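Local coordinates for blue (Type 1) copper domain protein (Nitrosopumilus maritimus, PDB 5FC9) that binds copper in an open, mononuclear type 1 site within a cupredoxin domain and probably serves in electron transfer, at residues Val32-Asp37 and Asp66-Val71; His42-Ile47 and Gln55-Pro60; Tyr78-Ser83 and Gly90-Ser95; Ile4-Gly9 and Gly17-Leu22. All blocks are in the same frame, centred on the assembly; numbering follows the deposited sequence.

Interaction 1: Val32-Asp37 and Asp66-Val71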
# COMPACT_ATOMS: atom_id res chain seq x y z
N VAL A 32 -1.18 -29.79 -9.25
CA VAL A 32 -1.63 -28.66 -8.44
C VAL A 32 -2.86 -28.02 -9.08
O VAL A 32 -2.90 -27.81 -10.29
CB VAL A 32 -0.51 -27.61 -8.29
CG1 VAL A 32 -1.04 -26.36 -7.58
CG2 VAL A 32 0.64 -28.21 -7.52
N THR A 33 -3.87 -27.72 -8.26
CA THR A 33 -5.09 -27.09 -8.76
C THR A 33 -5.32 -25.74 -8.10
O THR A 33 -5.45 -25.66 -6.88
CB THR A 33 -6.33 -27.98 -8.51
OG1 THR A 33 -6.11 -29.27 -9.10
CG2 THR A 33 -7.57 -27.35 -9.13
N TRP A 34 -5.37 -24.70 -8.92
CA TRP A 34 -5.77 -23.37 -8.45
C TRP A 34 -7.26 -23.18 -8.66
O TRP A 34 -7.79 -23.55 -9.71
CB TRP A 34 -5.05 -22.25 -9.19
CG TRP A 34 -3.60 -22.01 -8.86
CD1 TRP A 34 -3.10 -21.05 -8.02
CD2 TRP A 34 -2.46 -22.69 -9.40
NE1 TRP A 34 -1.73 -21.10 -8.00
CE2 TRP A 34 -1.31 -22.11 -8.83
CE3 TRP A 34 -2.31 -23.75 -10.30
CZ2 TRP A 34 -0.03 -22.53 -9.14
CZ3 TRP A 34 -1.02 -24.18 -10.61
CH2 TRP A 34 0.10 -23.58 -10.02
N THR A 35 -7.94 -22.56 -7.69
CA THR A 35 -9.34 -22.21 -7.87
C THR A 35 -9.51 -20.72 -7.62
O THR A 35 -9.00 -20.20 -6.62
CB THR A 35 -10.25 -22.99 -6.92
OG1 THR A 35 -10.12 -24.39 -7.18
CG2 THR A 35 -11.70 -22.60 -7.13
N ASN A 36 -10.20 -20.03 -8.52
CA ASN A 36 -10.53 -18.63 -8.29
C ASN A 36 -11.83 -18.48 -7.49
O ASN A 36 -12.91 -18.63 -8.04
CB ASN A 36 -10.65 -17.86 -9.60
CG ASN A 36 -10.85 -16.36 -9.38
OD1 ASN A 36 -10.71 -15.89 -8.26
ND2 ASN A 36 -11.20 -15.62 -10.44
N ASP A 37 -11.70 -18.17 -6.20
CA ASP A 37 -12.87 -17.94 -5.35
C ASP A 37 -13.20 -16.46 -5.25
O ASP A 37 -14.17 -16.08 -4.59
CB ASP A 37 -12.64 -18.50 -3.94
CG ASP A 37 -12.87 -19.99 -3.85
OD1 ASP A 37 -13.38 -20.60 -4.82
OD2 ASP A 37 -12.57 -20.56 -2.78
N ASP A 66 -13.62 -20.80 -11.62
CA ASP A 66 -12.76 -21.53 -12.56
C ASP A 66 -11.53 -22.10 -11.88
O ASP A 66 -11.05 -21.59 -10.86
CB ASP A 66 -12.31 -20.64 -13.72
CG ASP A 66 -13.36 -20.48 -14.79
OD1 ASP A 66 -14.40 -21.18 -14.71
OD2 ASP A 66 -13.13 -19.67 -15.71
N ARG A 67 -11.01 -23.15 -12.50
CA ARG A 67 -9.85 -23.86 -11.98
C ARG A 67 -8.77 -23.95 -13.04
O ARG A 67 -9.04 -23.89 -14.24
CB ARG A 67 -10.25 -25.26 -11.51
CG ARG A 67 -11.24 -25.24 -10.36
CD ARG A 67 -11.34 -26.57 -9.64
NE ARG A 67 -11.74 -26.37 -8.25
CZ ARG A 67 -12.98 -26.51 -7.80
NH1 ARG A 67 -13.96 -26.88 -8.61
NH2 ARG A 67 -13.24 -26.29 -6.51
N PHE A 68 -7.53 -24.08 -12.57
CA PHE A 68 -6.38 -24.26 -13.46
C PHE A 68 -5.46 -25.30 -12.84
O PHE A 68 -5.20 -25.26 -11.64
CB PHE A 68 -5.64 -22.94 -13.68
CG PHE A 68 -4.31 -23.10 -14.38
CD1 PHE A 68 -4.26 -23.47 -15.72
CD2 PHE A 68 -3.13 -22.88 -13.69
CE1 PHE A 68 -3.03 -23.62 -16.36
CE2 PHE A 68 -1.90 -23.03 -14.32
CZ PHE A 68 -1.86 -23.40 -15.66
N GLU A 69 -4.98 -26.23 -13.65
CA GLU A 69 -4.14 -27.30 -13.14
C GLU A 69 -2.78 -27.33 -13.84
O GLU A 69 -2.68 -27.01 -15.02
CB GLU A 69 -4.82 -28.67 -13.30
CG GLU A 69 -6.11 -28.81 -12.50
CD GLU A 69 -6.52 -30.26 -12.29
OE1 GLU A 69 -6.22 -31.09 -13.17
OE2 GLU A 69 -7.13 -30.56 -11.24
N HIS A 70 -1.76 -27.71 -13.09
CA HIS A 70 -0.44 -27.98 -13.66
C HIS A 70 0.25 -29.13 -12.92
O HIS A 70 0.24 -29.18 -11.69
CB HIS A 70 0.43 -26.73 -13.62
CG HIS A 70 1.78 -26.91 -14.25
ND1 HIS A 70 1.96 -26.99 -15.61
CD2 HIS A 70 3.02 -27.01 -13.70
CE1 HIS A 70 3.25 -27.14 -15.88
NE2 HIS A 70 3.91 -27.16 -14.74
N VAL A 71 0.86 -30.04 -13.69
CA VAL A 71 1.63 -31.12 -13.08
C VAL A 71 3.09 -30.69 -12.93
O VAL A 71 3.74 -30.35 -13.91
CB VAL A 71 1.56 -32.42 -13.92
CG1 VAL A 71 2.30 -33.53 -13.20
CG2 VAL A 71 0.11 -32.82 -14.16

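Interaction 2: His42-Ile47 and Gln55-Pro60. With CU (copper (II) ion), chain E.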
# COMPACT_ATOMS: atom_id res chain seq x y z
N HIS A 42 -8.88 -13.60 -12.52
CA HIS A 42 -7.48 -13.71 -12.17
C HIS A 42 -6.80 -14.59 -13.18
O HIS A 42 -7.46 -15.27 -13.94
CB HIS A 42 -7.31 -14.30 -10.77
CG HIS A 42 -7.71 -13.36 -9.68
ND1 HIS A 42 -7.02 -12.21 -9.39
CD2 HIS A 42 -8.74 -13.41 -8.80
CE1 HIS A 42 -7.60 -11.58 -8.39
NE2 HIS A 42 -8.65 -12.29 -8.01
N ASN A 43 -5.48 -14.58 -13.19
CA ASN A 43 -4.77 -15.62 -13.92
C ASN A 43 -3.55 -16.05 -13.11
O ASN A 43 -3.21 -15.46 -12.08
CB ASN A 43 -4.39 -15.17 -15.34
CG ASN A 43 -3.51 -13.94 -15.36
OD1 ASN A 43 -2.44 -13.94 -14.77
ND2 ASN A 43 -3.95 -12.90 -16.04
N ILE A 44 -2.92 -17.13 -13.57
CA ILE A 44 -1.76 -17.70 -12.90
C ILE A 44 -0.64 -17.78 -13.93
O ILE A 44 -0.75 -18.51 -14.92
CB ILE A 44 -2.06 -19.10 -12.32
CG1 ILE A 44 -3.14 -19.01 -11.22
CG2 ILE A 44 -0.79 -19.75 -11.79
CD1 ILE A 44 -2.73 -18.19 -10.01
N GLN A 45 0.44 -17.03 -13.72
CA GLN A 45 1.57 -17.06 -14.65
C GLN A 45 2.88 -17.29 -13.93
O GLN A 45 3.23 -16.55 -13.00
CB GLN A 45 1.68 -15.74 -15.43
CG GLN A 45 0.39 -15.26 -16.04
CD GLN A 45 -0.03 -16.09 -17.22
OE1 GLN A 45 0.81 -16.56 -17.97
NE2 GLN A 45 -1.33 -16.27 -17.38
N SER A 46 3.65 -18.28 -14.38
CA SER A 46 5.00 -18.48 -13.86
C SER A 46 5.86 -17.27 -14.25
O SER A 46 5.74 -16.75 -15.36
CB SER A 46 5.58 -19.79 -14.41
OG SER A 46 5.30 -19.90 -15.79
N ILE A 47 6.69 -16.80 -13.32
CA ILE A 47 7.52 -15.62 -13.57
C ILE A 47 8.96 -15.85 -13.18
O ILE A 47 9.27 -16.76 -12.40
CB ILE A 47 7.02 -14.38 -12.79
CG1 ILE A 47 6.93 -14.68 -11.29
CG2 ILE A 47 5.71 -13.89 -13.37
CD1 ILE A 47 6.86 -13.41 -10.41
N GLN A 55 7.48 -19.13 -19.72
CA GLN A 55 6.57 -20.19 -20.14
C GLN A 55 6.84 -21.46 -19.35
O GLN A 55 7.87 -22.10 -19.52
CB GLN A 55 6.70 -20.44 -21.65
CG GLN A 55 6.58 -19.19 -22.49
CD GLN A 55 5.38 -18.34 -22.09
OE1 GLN A 55 4.26 -18.84 -21.99
NE2 GLN A 55 5.61 -17.06 -21.87
N LEU A 56 5.93 -21.80 -18.45
CA LEU A 56 6.04 -23.05 -17.71
C LEU A 56 4.65 -23.46 -17.25
O LEU A 56 4.17 -24.55 -17.56
CB LEU A 56 7.00 -22.93 -16.53
CG LEU A 56 7.22 -24.25 -15.79
CD1 LEU A 56 7.86 -25.32 -16.69
CD2 LEU A 56 8.04 -24.04 -14.54
N PHE A 57 3.98 -22.59 -16.50
CA PHE A 57 2.56 -22.80 -16.25
C PHE A 57 1.87 -21.45 -16.32
O PHE A 57 2.22 -20.49 -15.63
CB PHE A 57 2.30 -23.53 -14.91
CG PHE A 57 2.96 -22.92 -13.71
CD1 PHE A 57 4.29 -23.19 -13.41
CD2 PHE A 57 2.24 -22.09 -12.86
CE1 PHE A 57 4.88 -22.65 -12.29
CE2 PHE A 57 2.83 -21.54 -11.74
CZ PHE A 57 4.15 -21.81 -11.45
N ASN A 58 0.92 -21.37 -17.24
CA ASN A 58 0.35 -20.11 -17.67
C ASN A 58 -1.11 -20.30 -18.00
O ASN A 58 -1.46 -20.87 -19.04
CB ASN A 58 1.11 -19.55 -18.87
CG ASN A 58 2.61 -19.50 -18.65
OD1 ASN A 58 3.31 -20.50 -18.85
ND2 ASN A 58 3.11 -18.33 -18.25
N SER A 59 -1.96 -19.80 -17.12
CA SER A 59 -3.39 -20.06 -17.21
C SER A 59 -4.10 -19.12 -18.17
O SER A 59 -3.62 -18.02 -18.48
CB SER A 59 -4.03 -19.95 -15.82
OG SER A 59 -4.34 -18.60 -15.55
N PRO A 60 -5.27 -19.54 -18.66
CA PRO A 60 -6.18 -18.59 -19.29
C PRO A 60 -6.76 -17.67 -18.22
O PRO A 60 -6.52 -17.92 -17.03
CB PRO A 60 -7.28 -19.50 -19.89
CG PRO A 60 -6.76 -20.88 -19.80
CD PRO A 60 -5.82 -20.90 -18.64
CU CU E . -5.32 -11.42 -10.02
O HOH W 1 -4.14 -12.18 -8.28

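Interaction 3: Tyr78-Ser83 and Gly90-Ser95. With CU (copper (II) ion), chain E.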
# COMPACT_ATOMS: atom_id res chain seq x y z
N TYR A 78 9.16 -22.50 -7.54
CA TYR A 78 8.51 -21.88 -8.69
C TYR A 78 7.66 -20.68 -8.27
O TYR A 78 6.64 -20.85 -7.60
CB TYR A 78 7.65 -22.92 -9.41
CG TYR A 78 8.45 -24.10 -9.91
CD1 TYR A 78 8.61 -25.24 -9.13
CD2 TYR A 78 9.07 -24.06 -11.14
CE1 TYR A 78 9.36 -26.32 -9.59
CE2 TYR A 78 9.82 -25.12 -11.61
CZ TYR A 78 9.96 -26.24 -10.83
OH TYR A 78 10.71 -27.30 -11.31
N LYS A 79 8.07 -19.48 -8.68
CA LYS A 79 7.30 -18.27 -8.42
C LYS A 79 6.21 -18.09 -9.47
O LYS A 79 6.40 -18.45 -10.63
CB LYS A 79 8.20 -17.03 -8.42
CG LYS A 79 9.28 -17.01 -7.36
CD LYS A 79 10.13 -15.75 -7.45
CE LYS A 79 11.61 -16.09 -7.59
NZ LYS A 79 11.89 -16.88 -8.82
N TYR A 80 5.08 -17.52 -9.08
CA TYR A 80 4.07 -17.17 -10.05
C TYR A 80 3.31 -15.94 -9.60
O TYR A 80 3.35 -15.59 -8.42
CB TYR A 80 3.08 -18.32 -10.28
CG TYR A 80 2.26 -18.64 -9.05
CD1 TYR A 80 2.73 -19.52 -8.10
CD2 TYR A 80 1.03 -18.03 -8.85
CE1 TYR A 80 1.98 -19.81 -6.95
CE2 TYR A 80 0.28 -18.30 -7.71
CZ TYR A 80 0.76 -19.18 -6.77
OH TYR A 80 0.02 -19.47 -5.64
N TYR A 81 2.63 -15.29 -10.52
CA TYR A 81 1.85 -14.12 -10.14
C TYR A 81 0.56 -14.10 -10.97
O TYR A 81 0.27 -15.06 -11.69
CB TYR A 81 2.74 -12.86 -10.29
CG TYR A 81 2.78 -12.14 -11.63
CD1 TYR A 81 3.05 -10.78 -11.69
CD2 TYR A 81 2.48 -12.79 -12.83
CE1 TYR A 81 3.07 -10.10 -12.91
CE2 TYR A 81 2.48 -12.11 -14.03
CZ TYR A 81 2.78 -10.77 -14.07
OH TYR A 81 2.80 -10.10 -15.27
N CYS A 82 -0.20 -13.03 -10.85
CA CYS A 82 -1.35 -12.75 -11.70
C CYS A 82 -1.05 -11.50 -12.49
O CYS A 82 -0.66 -10.48 -11.91
CB CYS A 82 -2.61 -12.54 -10.85
SG CYS A 82 -4.05 -11.94 -11.77
N SER A 83 -1.22 -11.53 -13.81
CA SER A 83 -0.84 -10.36 -14.58
C SER A 83 -1.78 -9.16 -14.33
O SER A 83 -1.40 -8.01 -14.58
CB SER A 83 -0.76 -10.69 -16.08
OG SER A 83 -2.03 -10.95 -16.64
N GLY A 90 3.01 -15.78 -5.53
CA GLY A 90 3.07 -16.95 -4.69
C GLY A 90 4.16 -17.92 -5.13
O GLY A 90 4.87 -17.66 -6.10
N LEU A 91 4.27 -19.02 -4.39
CA LEU A 91 5.28 -20.04 -4.64
C LEU A 91 4.69 -21.43 -4.67
O LEU A 91 3.76 -21.74 -3.94
CB LEU A 91 6.37 -20.00 -3.56
CG LEU A 91 7.09 -18.69 -3.32
CD1 LEU A 91 7.98 -18.86 -2.13
CD2 LEU A 91 7.92 -18.38 -4.53
N VAL A 92 5.29 -22.28 -5.51
CA VAL A 92 5.12 -23.72 -5.41
C VAL A 92 6.51 -24.30 -5.19
O VAL A 92 7.41 -24.08 -6.00
CB VAL A 92 4.48 -24.33 -6.67
CG1 VAL A 92 4.37 -25.85 -6.54
CG2 VAL A 92 3.13 -23.71 -6.94
N THR A 93 6.69 -25.01 -4.09
CA THR A 93 7.98 -25.58 -3.74
C THR A 93 7.91 -27.09 -3.89
O THR A 93 7.22 -27.76 -3.12
CB THR A 93 8.40 -25.19 -2.32
OG1 THR A 93 8.52 -23.76 -2.25
CG2 THR A 93 9.75 -25.82 -1.98
N VAL A 94 8.62 -27.59 -4.89
CA VAL A 94 8.59 -29.00 -5.26
C VAL A 94 9.87 -29.69 -4.81
O VAL A 94 10.97 -29.27 -5.16
CB VAL A 94 8.42 -29.15 -6.77
CG1 VAL A 94 8.19 -30.61 -7.12
CG2 VAL A 94 7.26 -28.30 -7.26
N SER A 95 9.72 -30.76 -4.03
CA SER A 95 10.89 -31.50 -3.56
C SER A 95 10.75 -33.00 -3.82
O SER A 95 11.74 -33.73 -3.79
CB SER A 95 11.11 -31.24 -2.06
OG SER A 95 9.94 -31.49 -1.32
OXT SER A 95 9.67 -33.52 -4.09
CU CU E . -5.32 -11.42 -10.02
O HOH W 2 1.06 -20.84 -3.65
O HOH W 1 -4.14 -12.18 -8.28

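Interaction 4: Ile4-Gly9 and Gly17-Leu22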
# COMPACT_ATOMS: atom_id res chain seq x y z
N ILE A 4 -4.37 -24.60 -4.35
CA ILE A 4 -4.15 -23.21 -3.97
C ILE A 4 -5.43 -22.46 -4.25
O ILE A 4 -5.96 -22.53 -5.35
CB ILE A 4 -2.99 -22.57 -4.74
CG1 ILE A 4 -1.68 -23.33 -4.47
CG2 ILE A 4 -2.86 -21.08 -4.38
CD1 ILE A 4 -0.60 -23.14 -5.52
N ILE A 5 -5.92 -21.72 -3.25
CA ILE A 5 -7.13 -20.94 -3.42
C ILE A 5 -6.80 -19.47 -3.63
O ILE A 5 -5.97 -18.92 -2.91
CB ILE A 5 -8.05 -21.06 -2.21
CG1 ILE A 5 -8.44 -22.52 -1.97
CG2 ILE A 5 -9.28 -20.16 -2.38
CD1 ILE A 5 -9.43 -22.71 -0.85
N ILE A 6 -7.42 -18.85 -4.63
CA ILE A 6 -7.39 -17.40 -4.76
C ILE A 6 -8.63 -16.87 -4.04
O ILE A 6 -9.75 -17.07 -4.50
CB ILE A 6 -7.38 -16.93 -6.24
CG1 ILE A 6 -6.34 -17.70 -7.06
CG2 ILE A 6 -7.13 -15.44 -6.32
CD1 ILE A 6 -6.43 -17.41 -8.55
N PRO A 7 -8.44 -16.22 -2.88
CA PRO A 7 -9.62 -15.92 -2.08
C PRO A 7 -10.34 -14.65 -2.50
O PRO A 7 -9.81 -13.81 -3.24
CB PRO A 7 -9.05 -15.75 -0.67
CG PRO A 7 -7.68 -15.17 -0.92
CD PRO A 7 -7.19 -15.91 -2.16
N ASN A 8 -11.57 -14.52 -2.02
CA ASN A 8 -12.27 -13.26 -2.16
C ASN A 8 -11.41 -12.16 -1.55
O ASN A 8 -10.88 -12.32 -0.44
CB ASN A 8 -13.63 -13.31 -1.47
CG ASN A 8 -14.39 -12.02 -1.63
OD1 ASN A 8 -14.31 -11.13 -0.79
ND2 ASN A 8 -15.13 -11.90 -2.73
N GLY A 9 -11.26 -11.07 -2.28
CA GLY A 9 -10.45 -9.96 -1.80
C GLY A 9 -9.01 -9.98 -2.25
O GLY A 9 -8.23 -9.10 -1.88
N GLY A 17 -5.51 -11.40 1.88
CA GLY A 17 -6.13 -11.73 0.61
C GLY A 17 -5.19 -12.48 -0.32
O GLY A 17 -5.54 -12.76 -1.46
N PHE A 18 -3.99 -12.80 0.16
CA PHE A 18 -3.02 -13.49 -0.68
C PHE A 18 -3.44 -14.95 -0.92
O PHE A 18 -4.34 -15.47 -0.25
CB PHE A 18 -1.61 -13.42 -0.07
CG PHE A 18 -1.55 -13.65 1.42
CD1 PHE A 18 -1.96 -14.85 1.97
CD2 PHE A 18 -1.02 -12.68 2.26
CE1 PHE A 18 -1.89 -15.07 3.34
CE2 PHE A 18 -0.94 -12.90 3.63
CZ PHE A 18 -1.38 -14.09 4.16
N TYR A 19 -2.78 -15.58 -1.89
CA TYR A 19 -3.02 -16.98 -2.23
C TYR A 19 -2.90 -17.87 -1.01
O TYR A 19 -2.05 -17.64 -0.16
CB TYR A 19 -2.03 -17.46 -3.29
CG TYR A 19 -1.97 -16.59 -4.53
CD1 TYR A 19 -3.14 -16.18 -5.18
CD2 TYR A 19 -0.76 -16.16 -5.04
CE1 TYR A 19 -3.09 -15.38 -6.30
CE2 TYR A 19 -0.69 -15.35 -6.15
CZ TYR A 19 -1.86 -14.96 -6.79
OH TYR A 19 -1.83 -14.15 -7.90
N SER A 20 -3.73 -18.91 -0.94
CA SER A 20 -3.77 -19.80 0.21
C SER A 20 -3.59 -21.25 -0.21
O SER A 20 -4.49 -21.82 -0.82
CB SER A 20 -5.10 -19.64 0.95
OG SER A 20 -5.13 -20.40 2.14
N PRO A 21 -2.44 -21.85 0.12
CA PRO A 21 -1.31 -21.28 0.85
C PRO A 21 -0.42 -20.46 -0.06
O PRO A 21 -0.41 -20.67 -1.27
CB PRO A 21 -0.56 -22.52 1.34
CG PRO A 21 -0.85 -23.54 0.30
CD PRO A 21 -2.29 -23.32 -0.13
N LEU A 22 0.34 -19.55 0.53
CA LEU A 22 1.20 -18.67 -0.24
C LEU A 22 2.43 -19.43 -0.78
O LEU A 22 2.98 -19.07 -1.82
CB LEU A 22 1.63 -17.49 0.62
CG LEU A 22 2.28 -16.30 -0.09
CD1 LEU A 22 1.39 -15.79 -1.19
CD2 LEU A 22 2.55 -15.23 0.95

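Interaction 1: Val32-Asp37 and Asp66-Val71
Strands 32-36 and 67-71 run antiparallel with their axes 4.6 Å apart at closest approach, pairing Val32 with His70 and Trp34 with Phe68 as hydrogen-bonded pairs and Thr33 with Glu69 and Thr35 with Arg67 as non-hydrogen-bonded ones. Asn36 N adds a last bond to Asp66 O at 2.9 Å. On the face bearing Thr33, Thr35, Arg67 and Glu69, two hydroxyls meet two long side chains that lie alongside them. Thr33 OG1 donates to Glu69 OE2 at 2.7 Å, reaching the oxygen from above the carboxylate plane, 38° out of it. With chi1 at -56°, this hydroxyl stands opposite its own carbonyl carbon while Thr33 CG2 leans toward Arg67 CD, 3.9 Å away. A valine in place of Thr33 would probably leave the Glu69 carboxylate without this hydrogen bond and free to swing. Thr35 OG1 accepts from Arg67 NE at 2.8 Å, a bent bond tilted from the guanidinium plane. The other face, with Val32 and His70, carries the aromatic pair: Trp34 and Phe68 lie side by side, Trp34 CE3 3.6 Å from Phe68 CD2, their planes 34° apart. Phe68 O sits in plane at the indole edge, and Val32 CG1 covers one indole face toward its rim. Beyond the pair, Tyr80 meets the indole edge-to-face, while the Asn36 amide is held by Asp38, Val40 and Leu62 beside the copper ligand His42. The two strands thus belong to one sheet of the cupredoxin beta sandwich, with Trp34 turned to the other sheet.

Interaction 2: His42-Ile47 and Gln55-Pro60
Ser46 lies over one face of the Phe57 ring, its CB 3.8 Å from the ring centroid and 16° off the normal, a CH-pi contact. Ile44 instead meets the same ring in plane at its edge, Ile44 CG2 to Phe57 CD2 4.0 Å, so the phenyl group is bordered from two directions. With chi1 at 44°, Ser46 OG is placed between its own N and carbonyl carbon, where it accepts from Phe57 N at 3.1 Å; the hydroxyl also bonds to Ile54 O. The side chains of Gln45 and Asn58 cross at about a right angle. Asn58 ND2 donates in its own amide plane to Gln45 OE1 at 2.9 Å, and Gln45 NE2 makes a weak bond to Ser59 O. The pairing sets an irregular segment alongside strand 45-47 of the cupredoxin sandwich, and the strand's upstream end leads to the type 1 copper site. There His42 ND1 binds copper at 2.0 Å, with Cys82 and His85 as the other protein ligands and a water at 2.2 Å from the metal, while His42 NE2 bonds to Asp38. Ser59 OG accepts from Ile44 N at 2.8 Å and donates to Pro60 O.

Interaction 3: Tyr78-Ser83 and Gly90-Ser95
Water 2 joins Tyr80 OH, at 2.6 Å, to Leu91 O, from which it lies 2.9 Å and to which it probably donates, bridging the two strands of a beta hairpin. The hairpin, strands 76-81 and 89-94, is the one that leads to the copper cysteine in the cupredoxin fold. Its backbones are antiparallel: Tyr78 bonds Val92 and Tyr80 bonds Gly90 in both directions, making these the hydrogen-bonded pairs, with Lys79 and Leu91 a non-hydrogen-bonded pair between them. With chi1 at 65°, Tyr80 CG sits between its own N and carbonyl carbon, which swings the ring across onto the other strand. Gly90 CA then lies over one face of the phenol, 4.1 Å from the centroid of the Tyr80 ring, and the water meets the ring in plane at its edge. A side chain on Gly90 would collide with Tyr80 OH, so the glycine makes room for the phenol. Replacing Tyr80 with alanine would probably open a gap over Gly90 and cost water 2 its phenol partner. Tyr19 also meets this ring, in the core between the sheets. Tyr78 crosses Val94 obliquely, Tyr78 CE1 to Val94 CG2 3.7 Å, its hydroxyl bonding Glu74 O. On the other face of the sheet, Lys79 and Leu91 run alongside each other with a tight approach of Lys79 CG to Leu91 CD2, 3.4 Å, and Phe18 of the second subunit packs on Lys79. Past the end of the pairing, Cys82 SG binds copper at 2.2 Å.

Interaction 4: Ile4-Gly9 and Gly17-Leu22
Ile6 approaches the Tyr19 ring obliquely, Ile6 CG1 lying 4.0 Å from Tyr19 CD1 and Ile6 CG2 the same distance from Tyr19 CE1, with the two side chains alongside each other and pointing the same way. The phenol comes from an irregular segment that runs antiparallel to the N-terminal strand 3-6, an edge strand of the cupredoxin beta sandwich. Tyr19 chi1 is -53°, which sets the ring opposite its own carbonyl carbon and directs it into the interior. There it packs on the copper ligand Cys82 and bonds through its hydroxyl to Arg88 O; its nearest side-chain atom is about 5 Å from the copper. Ile4 crosses the root of the same side chain, Ile4 CG2 to Tyr19 CB 3.9 Å, and its CG1 reaches toward CD of Pro21, which follows a cis peptide bond. A single bridge joins the backbones: Ile5 N donates to Ser20 O at 2.8 Å, and Ser20 N to Ile5 O. Beyond Ile6, Pro7 breaks from the strand and turns its ring toward the 17-22 segment. Gly9 and Gly17 both have positive phi, and at Gly17 a CB would also strike Gly9 O. Gly17 O accepts from Asn10 ND2. Pro7 CG rests against two consecutive carbonyls, 3.3 Å from Gly17 O and 3.4 Å from Phe18 O.

In the fold
Along the chain interaction 4 comes first, then interaction 1, which spans interaction 2, and finally interaction 3. Strands 3-6, 30-36 and 67-72 form one sheet, shared by interactions 4 and 1; strands 45-47, 76-81 and 89-94 belong to the other, which interactions 2 and 3 share. Interactions 1 and 3, their centres about 13 Å apart, face each other across the sandwich. Interactions 2 and 3, with centres about 10 Å apart, each supply a copper ligand and are joined by probable hydrogen bonds from Asn43 to Ser83 and Gln45 to Tyr81. Interaction 4 approaches the same site through Tyr19 and Ile6, so segments leading from both sheets gather round the metal at one end of the sandwich.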